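Long-range contacts in phiAB6 tailspike (Unidentified phage, PDB 5JS4), which probably binds and cleaves the exopolysaccharide of Acinetobacter baumannii as the trimeric, beta-helical tailspike of a bacteriophage: residues A390-S395 and I418-G423; G303-F308 and T368-Y373; I442-M447 and G462-E467. All coordinates share one frame; numbering follows the deposited sequence.

Overall arrangement
All three contacts lie along the right-handed parallel beta-helix and are largely buried. Contacts 1 and 3 pair wall strands of neighbouring rungs in register, 390-395 on 418-423 and 442-447 on 462-467; backbone bonds run between 418-423 and 442-447 too, so the two form a continuous ladder, their centres about 10 Å apart. Contact 2, much smaller, sits on the coil's outer side: the loop 303-308 packs on strand 362-370, the neighbour of strand 381-393 in contact 1, through one hydroxyl and a few aliphatic carbons. Interior faces are apolar in contacts 1 and 3, whereas their outward faces mix aromatic and polar side chains, tyrosines, tryptophans, glutamine and glutamates. A second subunit touches all three.

Contact 1: A390-S395 and I418-G423; sequences AWLYYS and IYFQLG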
loop_
_atom_site.group_PDB
_atom_site.type_symbol
_atom_site.label_atom_id
_atom_site.label_comp_id
_atom_site.label_asym_id
_atom_site.label_seq_id
_atom_site.Cartn_x
_atom_site.Cartn_y
_atom_site.Cartn_z
ATOM N N ALA A 390 9.788 -3.506 16.322
ATOM C CA ALA A 390 10.922 -4.205 16.895
ATOM C C ALA A 390 12.210 -3.485 16.546
ATOM O O ALA A 390 12.412 -3.082 15.400
ATOM C CB ALA A 390 10.969 -5.631 16.383
ATOM N N TRP A 391 13.066 -3.321 17.551
ATOM C CA TRP A 391 14.405 -2.779 17.363
ATOM C C TRP A 391 15.375 -3.926 17.583
ATOM O O TRP A 391 15.539 -4.406 18.703
ATOM C CB TRP A 391 14.645 -1.593 18.305
ATOM C CG TRP A 391 13.620 -0.503 18.093
ATOM C CD1 TRP A 391 13.051 -0.147 16.903
ATOM C CD2 TRP A 391 13.038 0.355 19.085
ATOM N NE1 TRP A 391 12.152 0.871 17.090
ATOM C CE2 TRP A 391 12.122 1.198 18.418
ATOM C CE3 TRP A 391 13.196 0.489 20.469
ATOM C CZ2 TRP A 391 11.367 2.163 19.088
ATOM C CZ3 TRP A 391 12.443 1.450 21.135
ATOM C CH2 TRP A 391 11.542 2.275 20.443
ATOM N N LEU A 392 15.982 -4.380 16.488
ATOM C CA LEU A 392 16.776 -5.602 16.469
ATOM C C LEU A 392 18.219 -5.243 16.144
ATOM O O LEU A 392 18.579 -5.069 14.981
ATOM C CB LEU A 392 16.195 -6.582 15.443
ATOM C CG LEU A 392 14.733 -6.987 15.673
ATOM C CD1 LEU A 392 14.267 -7.961 14.600
ATOM C CD2 LEU A 392 14.526 -7.585 17.057
ATOM N N TYR A 393 19.034 -5.129 17.190
ATOM C CA TYR A 393 20.378 -4.570 17.080
ATOM C C TYR A 393 21.460 -5.621 17.334
ATOM O O TYR A 393 21.354 -6.433 18.253
ATOM C CB TYR A 393 20.558 -3.424 18.083
ATOM C CG TYR A 393 19.989 -2.074 17.671
ATOM C CD1 TYR A 393 18.696 -1.952 17.161
ATOM C CD2 TYR A 393 20.735 -0.906 17.840
ATOM C CE1 TYR A 393 18.177 -0.716 16.808
ATOM C CE2 TYR A 393 20.218 0.334 17.493
ATOM C CZ TYR A 393 18.938 0.423 16.977
ATOM O OH TYR A 393 18.412 1.645 16.625
ATOM N N TYR A 394 22.499 -5.581 16.506
ATOM C CA TYR A 394 23.757 -6.312 16.735
ATOM C C TYR A 394 23.675 -7.841 16.653
ATOM O O TYR A 394 24.544 -8.525 17.200
ATOM C CB TYR A 394 24.402 -5.923 18.082
ATOM C CG TYR A 394 24.346 -4.455 18.460
ATOM C CD1 TYR A 394 24.493 -3.451 17.507
ATOM C CD2 TYR A 394 24.167 -4.075 19.785
ATOM C CE1 TYR A 394 24.444 -2.112 17.865
ATOM C CE2 TYR A 394 24.122 -2.743 20.155
ATOM C CZ TYR A 394 24.258 -1.764 19.194
ATOM O OH TYR A 394 24.206 -0.440 19.565
ATOM N N SER A 395 22.673 -8.392 15.968
ATOM C CA SER A 395 22.630 -9.847 15.770
ATOM C C SER A 395 23.873 -10.297 15.006
ATOM O O SER A 395 24.395 -9.564 14.169
ATOM C CB SER A 395 21.367 -10.294 15.030
ATOM O OG SER A 395 21.288 -9.717 13.743
ATOM N N ILE A 418 10.186 -2.552 11.666
ATOM C CA ILE A 418 11.358 -3.214 12.231
ATOM C C ILE A 418 12.621 -2.452 11.859
ATOM O O ILE A 418 12.855 -2.153 10.684
ATOM C CB ILE A 418 11.517 -4.672 11.754
ATOM C CG1 ILE A 418 10.199 -5.441 11.886
ATOM C CG2 ILE A 418 12.620 -5.357 12.561
ATOM C CD1 ILE A 418 10.217 -6.806 11.228
ATOM N N TYR A 419 13.423 -2.152 12.878
ATOM C CA TYR A 419 14.701 -1.470 12.734
ATOM C C TYR A 419 15.807 -2.495 12.977
ATOM O O TYR A 419 16.043 -2.893 14.117
ATOM C CB TYR A 419 14.783 -0.342 13.769
ATOM C CG TYR A 419 15.771 0.784 13.511
ATOM C CD1 TYR A 419 16.915 0.613 12.725
ATOM C CD2 TYR A 419 15.567 2.024 14.099
ATOM C CE1 TYR A 419 17.807 1.662 12.522
ATOM C CE2 TYR A 419 16.446 3.070 13.903
ATOM C CZ TYR A 419 17.565 2.886 13.117
ATOM O OH TYR A 419 18.426 3.946 12.938
ATOM N N PHE A 420 16.454 -2.936 11.901
ATOM C CA PHE A 420 17.621 -3.814 11.989
ATOM C C PHE A 420 18.875 -2.939 11.937
ATOM O O PHE A 420 19.097 -2.249 10.938
ATOM C CB PHE A 420 17.670 -4.794 10.811
ATOM C CG PHE A 420 16.478 -5.712 10.693
ATOM C CD1 PHE A 420 16.472 -6.950 11.319
ATOM C CD2 PHE A 420 15.392 -5.369 9.895
ATOM C CE1 PHE A 420 15.395 -7.812 11.185
ATOM C CE2 PHE A 420 14.311 -6.227 9.754
ATOM C CZ PHE A 420 14.316 -7.451 10.399
ATOM N N GLN A 421 19.699 -2.968 12.984
ATOM C CA GLN A 421 20.907 -2.133 13.018
ATOM C C GLN A 421 22.155 -2.897 13.445
ATOM O O GLN A 421 22.143 -3.631 14.437
ATOM C CB GLN A 421 20.717 -0.916 13.930
ATOM C CG GLN A 421 21.869 0.084 13.842
ATOM C CD GLN A 421 21.592 1.405 14.544
ATOM O OE1 GLN A 421 20.497 1.962 14.446
ATOM N NE2 GLN A 421 22.595 1.923 15.244
ATOM N N LEU A 422 23.229 -2.699 12.681
ATOM C CA LEU A 422 24.579 -3.151 13.042
ATOM C C LEU A 422 24.698 -4.660 13.295
ATOM O O LEU A 422 25.456 -5.105 14.162
ATOM C CB LEU A 422 25.121 -2.324 14.219
ATOM C CG LEU A 422 25.635 -0.936 13.821
ATOM C CD1 LEU A 422 25.792 -0.036 15.036
ATOM C CD2 LEU A 422 26.950 -1.040 13.057
ATOM N N GLY A 423 23.956 -5.441 12.512
ATOM C CA GLY A 423 24.074 -6.893 12.531
ATOM C C GLY A 423 25.224 -7.364 11.659
ATOM O O GLY A 423 25.478 -6.796 10.594
#
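Tyr393 lies with one ring face on the CB of Gln421, which sits 3.6 Å from the ring centroid, almost on the normal. The glutamine's CG stands anti to its backbone N (chi1 -172°), and the extended chain then runs across the ring, bringing OE1 to 3.0 Å from Tyr393 OH, with the amide plane turned 36° from the ring. Tyr393 in turn directs its edge at the face of Tyr419, a T-shaped pair with planes at 58°; its OH rides over that face, off toward the rim. Tyr394, just past the strand, takes Leu422 CB at its ring edge, 3.5 Å from CD1.

On the interior face Leu392 CD1 rests on both Phe420 CE1 (3.6 Å) and Ile418 CG2. Underneath, four nearly straight backbone bonds tie the parallel strands in register, as between successive rungs of a beta-helix.

The polar ends of the tyrosines are used beyond these strands: Tyr393 OH bonds Tyr360 OH of a second subunit and Tyr419 OH bonds Glu445. The outward aromatic row thus joins rung to rung and subunit to subunit, while Tyr394 extends it to a pocket holding malonic acid, probably from the crystallisation liquor.

Contact 2: G303-F308 and T368-Y373; sequences GKVSEF and TLINFY
Thr368 OG1 donates to Gly303 O over 2.8 Å, the one hydrogen bond between the loop 303-308 and the strand end 368-373. The hydroxyl lies in the carbonyl plane, with a C=O...O angle of 152°, so it meets the oxygen somewhat off the C=O direction. Its position follows from the threonine torsion: at chi1 -57° OG1 is anti to the carbonyl carbon, and CG2 is left to face the loop. That methyl packs against Gly303 O, 3.4 Å from CG2, and against Val305 CG2, 3.8 Å from it.

Val305 spreads its two methyl groups over two residues of the strand. CG2 touches the threonine methyl, the two side chains crossing at a slant, while CG1 reaches Ile370 and comes to 4.0 Å from its CG1, the valine and isoleucine side chains sliding past each other in opposite directions. Val305 is the centre of an inverse gamma turn, which goes with this placement of its side chain; a weak bond from Ser306 N to Lys304 O closes the turn, and Ser306 then takes the N-cap position of helix 307-312.

Strand 362-370 forms one side of a rung of the parallel beta-helix, and Thr368 and Ile370 point outward from it, so the loop and the short helix lie against the outside of the coil, where Gly303 N also bonds Thr341 OG1.

Beyond Ile370 the chain leaves the strand and enters a pocket where Ile370, Asn371, Tyr310, Arg343 and Tyr394 surround a malonic acid, probably from the crystallisation liquor, which Asn371 ND2 bonds. Val305 also touches Tyr310 of the helix and Tyr393 on the next rung, and Lys304 packs on Tyr360 of a second subunit.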
loop_
_atom_site.group_PDB
_atom_site.type_symbol
_atom_site.label_atom_id
_atom_site.label_comp_id
_atom_site.label_asym_id
_atom_site.label_seq_id
_atom_site.Cartn_x
_atom_site.Cartn_y
_atom_site.Cartn_z
ATOM N N GLY A 303 12.556 -0.854 25.612
ATOM C CA GLY A 303 13.463 0.269 25.822
ATOM C C GLY A 303 14.322 0.589 24.617
ATOM O O GLY A 303 14.292 -0.110 23.604
ATOM N N LYS A 304 15.091 1.667 24.727
ATOM C CA LYS A 304 16.109 1.967 23.735
ATOM C C LYS A 304 17.297 1.044 23.970
ATOM O O LYS A 304 17.344 0.305 24.962
ATOM C CB LYS A 304 16.537 3.437 23.809
ATOM C CG LYS A 304 15.385 4.413 23.623
ATOM C CD LYS A 304 15.855 5.860 23.603
ATOM C CE LYS A 304 14.682 6.823 23.688
ATOM N NZ LYS A 304 15.125 8.220 23.955
ATOM N N VAL A 305 18.253 1.086 23.051
ATOM C CA VAL A 305 19.420 0.216 23.105
ATOM C C VAL A 305 20.496 0.931 23.918
ATOM O O VAL A 305 21.424 1.529 23.372
ATOM C CB VAL A 305 19.887 -0.153 21.680
ATOM C CG1 VAL A 305 21.086 -1.092 21.713
ATOM C CG2 VAL A 305 18.740 -0.805 20.917
ATOM N N SER A 306 20.336 0.883 25.239
ATOM C CA SER A 306 21.260 1.546 26.156
ATOM C C SER A 306 21.196 0.940 27.556
ATOM O O SER A 306 20.168 0.388 27.965
ATOM C CB SER A 306 20.963 3.047 26.227
ATOM O OG SER A 306 19.753 3.305 26.918
ATOM N N GLU A 307 22.301 1.065 28.287
ATOM C CA GLU A 307 22.407 0.537 29.650
ATOM C C GLU A 307 21.340 1.114 30.580
ATOM O O GLU A 307 20.886 0.431 31.499
ATOM C CB GLU A 307 23.803 0.804 30.230
ATOM C CG GLU A 307 24.936 0.076 29.518
ATOM C CD GLU A 307 24.894 -1.434 29.685
ATOM O OE1 GLU A 307 24.416 -1.925 30.730
ATOM O OE2 GLU A 307 25.353 -2.140 28.763
ATOM N N PHE A 308 20.946 2.364 30.336
ATOM C CA PHE A 308 19.891 3.012 31.112
ATOM C C PHE A 308 18.637 2.143 31.151
ATOM O O PHE A 308 18.060 1.931 32.216
ATOM C CB PHE A 308 19.562 4.397 30.540
ATOM C CG PHE A 308 18.426 5.093 31.242
ATOM C CD1 PHE A 308 18.650 5.823 32.401
ATOM C CD2 PHE A 308 17.132 5.021 30.744
ATOM C CE1 PHE A 308 17.607 6.468 33.047
ATOM C CE2 PHE A 308 16.085 5.659 31.388
ATOM C CZ PHE A 308 16.323 6.385 32.541
ATOM N N THR A 368 12.704 -5.057 21.919
ATOM C CA THR A 368 14.053 -4.599 21.639
ATOM C C THR A 368 14.990 -5.748 21.976
ATOM O O THR A 368 15.031 -6.193 23.123
ATOM C CB THR A 368 14.402 -3.366 22.484
ATOM O OG1 THR A 368 13.448 -2.335 22.222
ATOM C CG2 THR A 368 15.797 -2.850 22.156
ATOM N N LEU A 369 15.724 -6.229 20.975
ATOM C CA LEU A 369 16.649 -7.349 21.155
ATOM C C LEU A 369 18.051 -6.919 20.770
ATOM O O LEU A 369 18.247 -6.279 19.735
ATOM C CB LEU A 369 16.222 -8.556 20.324
ATOM C CG LEU A 369 14.808 -9.083 20.593
ATOM C CD1 LEU A 369 14.514 -10.279 19.705
ATOM C CD2 LEU A 369 14.611 -9.462 22.052
ATOM N N ILE A 370 19.016 -7.279 21.615
ATOM C CA ILE A 370 20.387 -6.785 21.504
ATOM C C ILE A 370 21.375 -7.952 21.543
ATOM O O ILE A 370 21.377 -8.741 22.489
ATOM C CB ILE A 370 20.714 -5.784 22.634
ATOM C CG1 ILE A 370 19.620 -4.712 22.762
ATOM C CG2 ILE A 370 22.058 -5.112 22.388
ATOM C CD1 ILE A 370 18.530 -5.038 23.759
ATOM N N ASN A 371 22.226 -8.028 20.520
ATOM C CA ASN A 371 23.170 -9.136 20.327
ATOM C C ASN A 371 22.420 -10.437 20.012
ATOM O O ASN A 371 21.375 -10.390 19.364
ATOM C CB ASN A 371 24.148 -9.269 21.511
ATOM C CG ASN A 371 24.923 -7.991 21.772
ATOM O OD1 ASN A 371 25.370 -7.323 20.838
ATOM N ND2 ASN A 371 25.086 -7.644 23.041
ATOM N N PHE A 372 22.944 -11.577 20.465
ATOM C CA PHE A 372 22.475 -12.916 20.076
ATOM C C PHE A 372 22.923 -13.287 18.662
ATOM O O PHE A 372 23.299 -12.429 17.860
ATOM C CB PHE A 372 20.949 -13.081 20.187
ATOM C CG PHE A 372 20.414 -12.943 21.583
ATOM C CD1 PHE A 372 20.474 -14.006 22.476
ATOM C CD2 PHE A 372 19.818 -11.758 21.997
ATOM C CE1 PHE A 372 19.966 -13.883 23.759
ATOM C CE2 PHE A 372 19.311 -11.631 23.277
ATOM C CZ PHE A 372 19.385 -12.691 24.160
ATOM N N TYR A 373 22.875 -14.583 18.375
ATOM C CA TYR A 373 23.249 -15.123 17.073
ATOM C C TYR A 373 22.055 -14.974 16.131
ATOM O O TYR A 373 22.083 -14.153 15.211
ATOM C CB TYR A 373 23.687 -16.582 17.236
ATOM C CG TYR A 373 24.244 -17.234 15.996
ATOM C CD1 TYR A 373 25.514 -16.910 15.532
ATOM C CD2 TYR A 373 23.517 -18.201 15.306
ATOM C CE1 TYR A 373 26.039 -17.517 14.403
ATOM C CE2 TYR A 373 24.033 -18.811 14.173
ATOM C CZ TYR A 373 25.296 -18.467 13.729
ATOM O OH TYR A 373 25.815 -19.071 12.606
#

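Contact 3: I442-M447 and G462-E467; sequences IIFESM and GKFWCE
Strands 442-445 and 464-467 run parallel, 4° apart in direction and 4.7 Å between axes, with five backbone hydrogen bonds from Ile442 N on Lys463 O to Ser446 N on Glu467 O stitching the rungs together.

The inward row consists of Ile442, Phe444, Phe464 and Cys466. Ile442 lies alongside Phe464 and sets its CB over one ring face, off toward the rim, while its CG2 reaches Phe464 CE2 at 3.7 Å. The same phenyl ring turns its edge to the face of Phe444 in an offset T-shaped pair, centroids 5.6 Å apart and planes at 64°. Phe464 is thus packed on its face by one residue of the neighbouring strand and on its edge by another. With chi1 at -47°, Cys466 carries SG anti to its carbonyl carbon and beside Phe444, where the sulfur approaches CD2 obliquely at 3.7 Å. Trp477 and Trp501 add further rings to this interior, against Phe464 and Phe444 respectively.

The outward row is polar at one end. Trp465 NE1 donates to Glu467 OE1 over 2.9 Å in a nearly straight bond; the acceptor lies in the indole plane, but the N-H arrives from above the carboxylate plane. A water donates to that same OE1 and to Glu445 OE1, 2.9 Å from the latter. Glu445 OE1 also bonds Tyr419 OH, one rung back. Ile443 lies further along this row, near the indole, and both pack on Thr412 of a second subunit.

The two carboxylates stand near each other with their OE1 atoms 5.2 Å apart, yet each is met by donors: indole and water for Glu467, tyrosine and water for Glu445. That arrangement would be expected to ease the repulsion between like charges stacked on successive rungs.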
loop_
_atom_site.group_PDB
_atom_site.type_symbol
_atom_site.label_atom_id
_atom_site.label_comp_id
_atom_site.label_asym_id
_atom_site.label_seq_id
_atom_site.Cartn_x
_atom_site.Cartn_y
_atom_site.Cartn_z
ATOM N N ILE A 442 10.512 -1.007 7.087
ATOM C CA ILE A 442 11.653 -1.719 7.619
ATOM C C ILE A 442 12.908 -0.898 7.336
ATOM O O ILE A 442 13.022 -0.241 6.295
ATOM C CB ILE A 442 11.730 -3.132 7.008
ATOM C CG1 ILE A 442 10.613 -3.999 7.608
ATOM C CG2 ILE A 442 13.095 -3.774 7.245
ATOM C CD1 ILE A 442 10.411 -5.330 6.925
ATOM N N ILE A 443 13.834 -0.929 8.289
ATOM C CA ILE A 443 15.092 -0.207 8.192
ATOM C C ILE A 443 16.231 -1.215 8.285
ATOM O O ILE A 443 16.250 -2.043 9.201
ATOM C CB ILE A 443 15.247 0.822 9.334
ATOM C CG1 ILE A 443 14.014 1.731 9.436
ATOM C CG2 ILE A 443 16.509 1.654 9.138
ATOM C CD1 ILE A 443 13.961 2.534 10.718
ATOM N N PHE A 444 17.154 -1.158 7.326
ATOM C CA PHE A 444 18.431 -1.866 7.417
ATOM C C PHE A 444 19.511 -0.807 7.572
ATOM O O PHE A 444 19.788 -0.070 6.627
ATOM C CB PHE A 444 18.760 -2.669 6.150
ATOM C CG PHE A 444 17.735 -3.700 5.760
ATOM C CD1 PHE A 444 16.973 -4.380 6.704
ATOM C CD2 PHE A 444 17.579 -4.032 4.417
ATOM C CE1 PHE A 444 16.057 -5.342 6.309
ATOM C CE2 PHE A 444 16.663 -4.988 4.020
ATOM C CZ PHE A 444 15.904 -5.644 4.968
ATOM N N GLU A 445 20.116 -0.724 8.752
ATOM C CA GLU A 445 21.208 0.223 8.979
ATOM C C GLU A 445 22.479 -0.531 9.349
ATOM O O GLU A 445 22.531 -1.188 10.383
ATOM C CB GLU A 445 20.850 1.237 10.068
ATOM C CG GLU A 445 21.918 2.309 10.261
ATOM C CD GLU A 445 21.499 3.419 11.208
ATOM O OE1 GLU A 445 20.307 3.788 11.219
ATOM O OE2 GLU A 445 22.377 3.939 11.930
ATOM N N SER A 446 23.494 -0.430 8.496
ATOM C CA SER A 446 24.777 -1.100 8.717
ATOM C C SER A 446 24.606 -2.592 9.018
ATOM O O SER A 446 25.134 -3.104 10.003
ATOM C CB SER A 446 25.561 -0.399 9.832
ATOM O OG SER A 446 25.817 0.952 9.490
ATOM N N MET A 447 23.845 -3.274 8.167
ATOM C CA MET A 447 23.733 -4.731 8.208
ATOM C C MET A 447 24.690 -5.310 7.168
ATOM O O MET A 447 25.276 -4.569 6.385
ATOM C CB MET A 447 22.302 -5.172 7.891
ATOM C CG MET A 447 21.234 -4.626 8.830
ATOM S SD MET A 447 21.323 -5.268 10.513
ATOM C CE MET A 447 20.965 -7.005 10.262
ATOM N N GLY A 462 6.663 -2.990 1.137
ATOM C CA GLY A 462 6.379 -1.572 1.227
ATOM C C GLY A 462 7.664 -0.780 1.322
ATOM O O GLY A 462 8.610 -1.019 0.568
ATOM N N LYS A 463 7.700 0.163 2.257
ATOM C CA LYS A 463 8.837 1.062 2.393
ATOM C C LYS A 463 10.002 0.394 3.104
ATOM O O LYS A 463 9.824 -0.229 4.155
ATOM C CB LYS A 463 8.422 2.327 3.134
ATOM C CG LYS A 463 7.381 3.131 2.378
ATOM C CD LYS A 463 7.088 4.474 3.027
ATOM C CE LYS A 463 8.267 5.434 2.966
ATOM N NZ LYS A 463 8.754 5.691 1.584
ATOM N N PHE A 464 11.185 0.521 2.504
ATOM C CA PHE A 464 12.439 0.073 3.095
ATOM C C PHE A 464 13.424 1.234 3.076
ATOM O O PHE A 464 13.512 1.962 2.082
ATOM C CB PHE A 464 13.037 -1.099 2.310
ATOM C CG PHE A 464 12.427 -2.432 2.639
ATOM C CD1 PHE A 464 11.133 -2.729 2.247
ATOM C CD2 PHE A 464 13.149 -3.394 3.336
ATOM C CE1 PHE A 464 10.563 -3.955 2.547
ATOM C CE2 PHE A 464 12.585 -4.625 3.636
ATOM C CZ PHE A 464 11.290 -4.903 3.244
ATOM N N TRP A 465 14.156 1.398 4.172
ATOM C CA TRP A 465 15.236 2.371 4.255
ATOM C C TRP A 465 16.518 1.594 4.501
ATOM O O TRP A 465 16.717 1.052 5.583
ATOM C CB TRP A 465 14.982 3.370 5.382
ATOM C CG TRP A 465 15.961 4.507 5.393
ATOM C CD1 TRP A 465 17.216 4.499 5.928
ATOM C CD2 TRP A 465 15.770 5.812 4.835
ATOM N NE1 TRP A 465 17.820 5.717 5.739
ATOM C CE2 TRP A 465 16.955 6.543 5.071
ATOM C CE3 TRP A 465 14.717 6.435 4.155
ATOM C CZ2 TRP A 465 17.113 7.865 4.655
ATOM C CZ3 TRP A 465 14.874 7.752 3.742
ATOM C CH2 TRP A 465 16.066 8.452 3.994
ATOM N N CYS A 466 17.373 1.525 3.482
ATOM C CA CYS A 466 18.583 0.715 3.537
ATOM C C CYS A 466 19.791 1.637 3.493
ATOM O O CYS A 466 20.078 2.241 2.461
ATOM C CB CYS A 466 18.613 -0.271 2.371
ATOM S SG CYS A 466 17.067 -1.178 2.126
ATOM N N GLU A 467 20.487 1.746 4.623
ATOM C CA GLU A 467 21.578 2.707 4.768
ATOM C C GLU A 467 22.826 2.068 5.369
ATOM O O GLU A 467 22.863 1.749 6.558
ATOM C CB GLU A 467 21.127 3.903 5.614
ATOM C CG GLU A 467 22.181 4.999 5.744
ATOM C CD GLU A 467 21.628 6.308 6.278
ATOM O OE1 GLU A 467 20.466 6.339 6.735
ATOM O OE2 GLU A 467 22.367 7.317 6.245
HETATM O O HOH W 1 18.842 4.790 8.946
#